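Projannalysin (Methanocaldococcus jannaschii, PDB 4JIX) is the zymogen of a minigluzincin, a soluble zinc metallopeptidase that probably cleaves peptide bonds and resembles the catalytic domains of integral membrane metallopeptidases. Local coordinates at residues 51-54 with 55-58; 69-72 with 73-77; 81-84 with 85-89. The protein carries 1 engineered substitution. All coordinates share one frame; numbering follows the deposited sequence.

Interaction 1: 51-54 with 55-58. With SO4 (sulfate ion), chain E.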
# COMPACT_ATOMS: atom_id res chain seq x y z
N ARG A 51 7.80 -7.74 11.97
CA ARG A 51 6.35 -7.86 12.20
C ARG A 51 5.63 -7.78 10.87
O ARG A 51 5.91 -6.88 10.07
CB ARG A 51 5.82 -6.80 13.18
CG ARG A 51 6.31 -7.04 14.60
CD ARG A 51 5.57 -6.24 15.65
NE ARG A 51 5.91 -6.71 17.00
CZ ARG A 51 6.97 -6.30 17.70
NH1 ARG A 51 7.79 -5.39 17.20
NH2 ARG A 51 7.21 -6.81 18.90
N LEU A 52 4.73 -8.74 10.61
CA LEU A 52 3.99 -8.79 9.35
C LEU A 52 2.50 -8.86 9.62
O LEU A 52 2.08 -9.64 10.49
CB LEU A 52 4.43 -9.98 8.48
CG LEU A 52 5.92 -10.05 8.07
CD1 LEU A 52 6.25 -11.41 7.48
CD2 LEU A 52 6.29 -8.94 7.08
N ASN A 53 1.71 -8.06 8.90
CA ASN A 53 0.27 -8.03 9.06
C ASN A 53 -0.32 -9.37 8.60
O ASN A 53 -0.08 -9.80 7.47
CB ASN A 53 -0.32 -6.85 8.30
CG ASN A 53 -1.82 -6.78 8.32
OD1 ASN A 53 -2.53 -7.62 7.76
ND2 ASN A 53 -2.32 -5.72 8.92
N LYS A 54 -1.09 -10.01 9.48
CA LYS A 54 -1.71 -11.32 9.28
C LYS A 54 -2.56 -11.41 7.99
O LYS A 54 -2.39 -12.38 7.25
CB LYS A 54 -2.54 -11.73 10.50
CG LYS A 54 -2.98 -13.19 10.48
CD LYS A 54 -3.49 -13.65 11.83
CE LYS A 54 -3.92 -15.10 11.82
NZ LYS A 54 -5.26 -15.27 11.18
N TYR A 55 -3.46 -10.45 7.74
CA TYR A 55 -4.29 -10.50 6.53
C TYR A 55 -3.43 -10.42 5.24
O TYR A 55 -3.70 -11.13 4.28
CB TYR A 55 -5.36 -9.39 6.53
CG TYR A 55 -6.18 -9.35 5.25
CD1 TYR A 55 -5.84 -8.50 4.20
CD2 TYR A 55 -7.26 -10.21 5.07
CE1 TYR A 55 -6.56 -8.49 3.01
CE2 TYR A 55 -8.00 -10.21 3.88
CZ TYR A 55 -7.65 -9.33 2.86
OH TYR A 55 -8.39 -9.31 1.70
N VAL A 56 -2.39 -9.56 5.25
CA VAL A 56 -1.46 -9.36 4.13
C VAL A 56 -0.70 -10.68 3.87
O VAL A 56 -0.63 -11.11 2.72
CB VAL A 56 -0.51 -8.17 4.45
CG1 VAL A 56 0.68 -8.11 3.50
CG2 VAL A 56 -1.29 -6.85 4.42
N VAL A 57 -0.16 -11.32 4.92
CA VAL A 57 0.58 -12.58 4.79
C VAL A 57 -0.31 -13.69 4.18
O VAL A 57 0.17 -14.50 3.38
CB VAL A 57 1.16 -13.00 6.16
CG1 VAL A 57 1.62 -14.47 6.20
CG2 VAL A 57 2.31 -12.07 6.55
N GLU A 58 -1.61 -13.68 4.51
CA GLU A 58 -2.54 -14.70 4.04
C GLU A 58 -3.15 -14.40 2.66
O GLU A 58 -3.66 -15.32 2.03
CB GLU A 58 -3.65 -14.89 5.08
CG GLU A 58 -3.18 -15.69 6.29
CD GLU A 58 -4.07 -15.71 7.52
OE1 GLU A 58 -5.13 -15.04 7.52
OE2 GLU A 58 -3.69 -16.40 8.49
S SO4 E . 9.33 -3.98 20.30
O1 SO4 E . 9.57 -5.26 19.65
O2 SO4 E . 10.55 -3.16 20.24
O3 SO4 E . 8.25 -3.28 19.62
O4 SO4 E . 8.95 -4.20 21.70
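Asn53 ends strand 49-53 and is the N-cap of helix 54-59, so it meets the first turn of the helix with both of its oxygens. Its side-chain OD1 accepts a fairly straight bond from Val56 N at 3.2 Å, with the donor tilted from the carbonyl plane. With CG anti to the backbone N (chi1 176°), the amide group is carried forward to this NH. The main-chain Asn53 O takes Val57 N at 3.0 Å, and Lys54 O takes Glu58 N at 3.1 Å.

Charge adds a second tie along the same turn. The lysine chain of Lys54 is extended as far as CE and then bends (chi4 -78°), which sets NZ 3.3 Å from Glu58 OE2 in a surface salt bridge whose hydrogen bond is weak.

The apolar part lies inward: Val57 CG2 meets Leu52 CB at 3.5 Å, the two side chains crossing at about a right angle and both packing on Ile12 of helix 12-22.

Arg51 binds a sulfate ion, probably from the crystallisation liquor, through the edge of its guanidinium group, NH1 (3.0 Å) and NH2 (2.9 Å) both donating to O1, while NE pairs with Glu32. Ser44 and Thr47 also hold this ion.

Chemically, the cap supplies an acceptor to an amide that no preceding helical turn could serve, and so probably helps to set the point where strand gives way to helix.

Interaction 2: 69-72 with 73-77. With ZN (zinc ion), chain C.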
# COMPACT_ATOMS: atom_id res chain seq x y z
N ILE A 69 9.15 -7.70 2.79
CA ILE A 69 10.13 -8.29 3.71
C ILE A 69 11.53 -7.77 3.35
O ILE A 69 12.29 -7.44 4.26
CB ILE A 69 10.05 -9.84 3.71
CG1 ILE A 69 8.69 -10.33 4.27
CG2 ILE A 69 11.22 -10.46 4.51
CD1 ILE A 69 8.31 -11.79 3.85
N LEU A 70 11.86 -7.72 2.03
CA LEU A 70 13.14 -7.20 1.54
C LEU A 70 13.36 -5.77 2.05
O LEU A 70 14.45 -5.46 2.49
CB LEU A 70 13.20 -7.22 -0.00
CG LEU A 70 14.48 -6.70 -0.68
CD1 LEU A 70 15.71 -7.61 -0.39
CD2 LEU A 70 14.29 -6.54 -2.19
N HIS A 71 12.32 -4.93 1.99
CA HIS A 71 12.42 -3.55 2.49
C HIS A 71 12.87 -3.53 3.96
O HIS A 71 13.83 -2.84 4.30
CB HIS A 71 11.08 -2.79 2.34
CG HIS A 71 11.17 -1.34 2.77
ND1 HIS A 71 11.36 -0.33 1.85
CD2 HIS A 71 11.14 -0.81 4.01
CE1 HIS A 71 11.40 0.80 2.55
NE2 HIS A 71 11.31 0.55 3.86
N GLU A 72 12.18 -4.28 4.83
CA GLU A 72 12.51 -4.29 6.26
C GLU A 72 13.90 -4.83 6.55
O GLU A 72 14.57 -4.36 7.48
CB GLU A 72 11.51 -5.15 7.05
CG GLU A 72 10.05 -4.86 6.76
CD GLU A 72 9.62 -3.44 7.05
OE1 GLU A 72 10.32 -2.73 7.81
OE2 GLU A 72 8.60 -3.01 6.46
N LEU A 73 14.29 -5.88 5.82
CA LEU A 73 15.55 -6.55 6.08
C LEU A 73 16.73 -5.78 5.51
O LEU A 73 17.82 -5.90 6.08
CB LEU A 73 15.51 -8.02 5.63
CG LEU A 73 14.53 -8.92 6.46
CD1 LEU A 73 14.60 -10.37 6.03
CD2 LEU A 73 14.79 -8.82 7.99
N ILE A 74 16.53 -4.92 4.49
CA ILE A 74 17.61 -4.04 4.01
C ILE A 74 17.95 -3.07 5.16
O ILE A 74 19.13 -2.92 5.48
CB ILE A 74 17.27 -3.30 2.68
CG1 ILE A 74 17.28 -4.30 1.50
CG2 ILE A 74 18.27 -2.13 2.42
CD1 ILE A 74 16.64 -3.74 0.23
N HIS A 75 16.93 -2.49 5.84
CA HIS A 75 17.13 -1.61 7.00
C HIS A 75 17.98 -2.33 8.06
O HIS A 75 18.93 -1.75 8.59
CB HIS A 75 15.79 -1.20 7.65
CG HIS A 75 15.04 -0.15 6.90
ND1 HIS A 75 15.57 1.11 6.70
CD2 HIS A 75 13.79 -0.18 6.38
CE1 HIS A 75 14.64 1.80 6.06
NE2 HIS A 75 13.55 1.06 5.85
N PHE A 76 17.64 -3.59 8.36
CA PHE A 76 18.36 -4.37 9.35
C PHE A 76 19.81 -4.59 8.90
O PHE A 76 20.72 -4.41 9.72
CB PHE A 76 17.65 -5.71 9.63
CG PHE A 76 18.31 -6.57 10.70
CD1 PHE A 76 18.45 -7.94 10.53
CD2 PHE A 76 18.76 -6.00 11.90
CE1 PHE A 76 19.03 -8.73 11.52
CE2 PHE A 76 19.33 -6.80 12.90
CZ PHE A 76 19.48 -8.16 12.70
N LYS A 77 20.02 -4.91 7.61
CA LYS A 77 21.37 -5.14 7.09
C LYS A 77 22.28 -3.89 7.18
O LYS A 77 23.42 -4.01 7.60
CB LYS A 77 21.33 -5.63 5.63
CG LYS A 77 22.66 -6.27 5.23
CD LYS A 77 22.88 -6.21 3.76
CE LYS A 77 24.24 -6.72 3.39
NZ LYS A 77 24.22 -7.32 2.03
ZN ZN C . 11.65 1.92 5.40
O HOH W 1 9.70 2.81 5.02
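His71 and His75 start from different first torsions, CG anti to the backbone N in His71 (chi1 -177°) but anti to the carbonyl carbon in His75 (chi1 -77°), and so their rings converge from successive turns of helix 62-78. Each NE2 binds the zinc ion at 2.1 Å. The shared metal brings His71 NE2 and His75 NE2 within 3.0 Å of each other, while the ring planes meet obliquely at 70°. Water 1 and His83 are further ligands. Between the two histidines in sequence, Glu72 takes the glutamate position of the HExxH motif of zinc peptidases, its chain bent so that OE1 lies 5.4 Å from His75 NE2.

Away from the metal the same turns pack apolar groups. Ile69 CG2 and Leu73 CD1 touch at 3.7 Å, side by side and pointing the same way, and Leu70 CG meets Ile74 CD1 at 3.8 Å. Cut back to an alanine, Leu73 would probably lose its contact with Ile69 CG2 and leave a gap toward Leu20 of helix 12-22. Backbone bonds Leu73 N to Ile69 O (3.0 Å) and Ile74 N to Leu70 O keep the spacing.

The four-residue interval of the histidines is close to one helical turn; the bond from ND1 of His75 to Ser80 O probably helps hold the ring's rotation, with NE2 directed at the zinc ion.

Interaction 3: 81-84 with 85-89. With ZN (zinc ion), chain C.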
# COMPACT_ATOMS: atom_id res chain seq x y z
N ILE A 81 17.40 3.18 9.88
CA ILE A 81 15.95 3.28 9.69
C ILE A 81 15.64 4.17 8.46
O ILE A 81 14.48 4.31 8.08
CB ILE A 81 15.23 3.80 10.96
CG1 ILE A 81 15.64 5.26 11.28
CG2 ILE A 81 15.47 2.83 12.15
CD1 ILE A 81 14.69 6.01 12.23
N ASN A 82 16.68 4.79 7.86
CA ASN A 82 16.52 5.70 6.73
C ASN A 82 16.64 5.00 5.37
O ASN A 82 17.02 3.83 5.29
CB ASN A 82 17.54 6.85 6.83
CG ASN A 82 17.39 7.67 8.10
OD1 ASN A 82 16.30 7.82 8.64
ND2 ASN A 82 18.49 8.23 8.59
N HIS A 83 16.25 5.72 4.31
CA HIS A 83 16.29 5.25 2.93
C HIS A 83 17.34 6.07 2.17
O HIS A 83 17.03 6.69 1.15
CB HIS A 83 14.90 5.31 2.27
CG HIS A 83 13.81 4.72 3.11
ND1 HIS A 83 12.83 5.51 3.67
CD2 HIS A 83 13.57 3.43 3.43
CE1 HIS A 83 12.04 4.69 4.34
NE2 HIS A 83 12.45 3.43 4.23
N GLY A 84 18.56 6.10 2.68
CA GLY A 84 19.64 6.84 2.04
C GLY A 84 20.20 6.12 0.82
O GLY A 84 19.61 5.15 0.33
N ILE A 85 21.37 6.56 0.35
CA ILE A 85 22.05 5.93 -0.79
C ILE A 85 22.44 4.48 -0.42
O ILE A 85 22.36 3.62 -1.28
CB ILE A 85 23.26 6.78 -1.30
CG1 ILE A 85 23.78 6.27 -2.66
CG2 ILE A 85 24.39 6.91 -0.25
CD1 ILE A 85 24.39 7.33 -3.58
N LYS A 86 22.79 4.21 0.86
CA LYS A 86 23.14 2.86 1.33
C LYS A 86 21.92 1.92 1.26
O LYS A 86 22.08 0.73 0.97
CB LYS A 86 23.74 2.90 2.74
CG LYS A 86 25.13 3.53 2.78
CD LYS A 86 25.90 3.13 4.03
CE LYS A 86 27.03 4.09 4.38
NZ LYS A 86 28.10 4.10 3.35
N PHE A 87 20.70 2.46 1.45
CA PHE A 87 19.47 1.67 1.30
C PHE A 87 19.27 1.36 -0.19
O PHE A 87 19.07 0.19 -0.55
CB PHE A 87 18.24 2.42 1.87
CG PHE A 87 17.00 1.55 1.93
CD1 PHE A 87 16.65 0.91 3.11
CD2 PHE A 87 16.21 1.36 0.81
CE1 PHE A 87 15.53 0.07 3.16
CE2 PHE A 87 15.10 0.51 0.85
CZ PHE A 87 14.76 -0.13 2.03
N GLU A 88 19.34 2.41 -1.04
CA GLU A 88 19.19 2.30 -2.50
C GLU A 88 20.20 1.32 -3.09
O GLU A 88 19.82 0.52 -3.94
CB GLU A 88 19.31 3.66 -3.18
CG GLU A 88 18.07 4.52 -3.06
CD GLU A 88 18.16 5.88 -3.72
OE1 GLU A 88 17.52 6.83 -3.21
OE2 GLU A 88 18.86 6.00 -4.75
N ASN A 89 21.47 1.34 -2.61
CA ASN A 89 22.53 0.45 -3.09
C ASN A 89 22.16 -1.03 -2.92
O ASN A 89 22.41 -1.82 -3.84
CB ASN A 89 23.87 0.73 -2.40
CG ASN A 89 24.54 2.03 -2.79
OD1 ASN A 89 25.46 2.49 -2.11
ND2 ASN A 89 24.07 2.68 -3.85
ZN ZN C . 11.65 1.92 5.40
O HOH W 1 9.70 2.81 5.02
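Gly84 is the N-cap residue of helix 85-91, and its carbonyl O accepts Glu88 N at 3.1 Å in an almost straight bond (171°), with a weak second bond from Phe87 N. This opening turn folds the helix back over the preceding loop, so that Phe87 returns alongside His83: CB of Phe87 comes within 3.6 Å of His83 CA.

The two rings form a T-shaped pair. His83 turns the edge bearing CD2 toward Phe87, and that atom stands 3.8 Å above the phenyl plane, over its centre. The planes are at 88° and the centroids 5.0 Å apart, as expected of a CH-pi approach in which the imidazole C-H is aimed into the aromatic face. Phe87 presents this face with CG anti to its own backbone N (chi1 -171°), and the two side chains point the same way. Asn82 O reaches the phenyl ring obliquely, 3.7 Å from Phe87 CD1. The imidazole edge offered to Phe87 adjoins NE2, which binds the zinc ion at 2.1 Å; ND1 is hydrogen-bonded to a glycerol molecule that probably comes from the crystallisation liquor. Phe87 is thus a second-shell residue and probably helps to orient the third histidine of the metal site.

Within the fold, the loop brings His83 to the zinc ion beside helix 62-78, whose Ile74 and Ile78 touch Phe87, as do the rings of His71 and His75. Helix 85-91 therefore lies against helix 62-78 partly through this phenyl group, while Gln109 of the second subunit packs on His83.

Interactions 2 and 3 build one metal site: their centres are about 10 Å apart, and they share the zinc ion and water 1. His83 NE2 lies 3.1 Å from His75 NE2 and equally far from His71 NE2, so the loop at 81-84 adds the third histidine to the two supplied by helix 62-78. Asn82 O also approaches His75 CE1 at 3.2 Å. Interaction 1 lies apart, its centre about 16 Å from that of interaction 2 and 25 Å from that of interaction 3. Packing of Leu52 CD2 on Ile69 CG1 at 4.0 Å nevertheless joins the strand-to-helix turn to the metal-bearing helix, although the Leu52 side chain stays about 12 Å from this zinc ion.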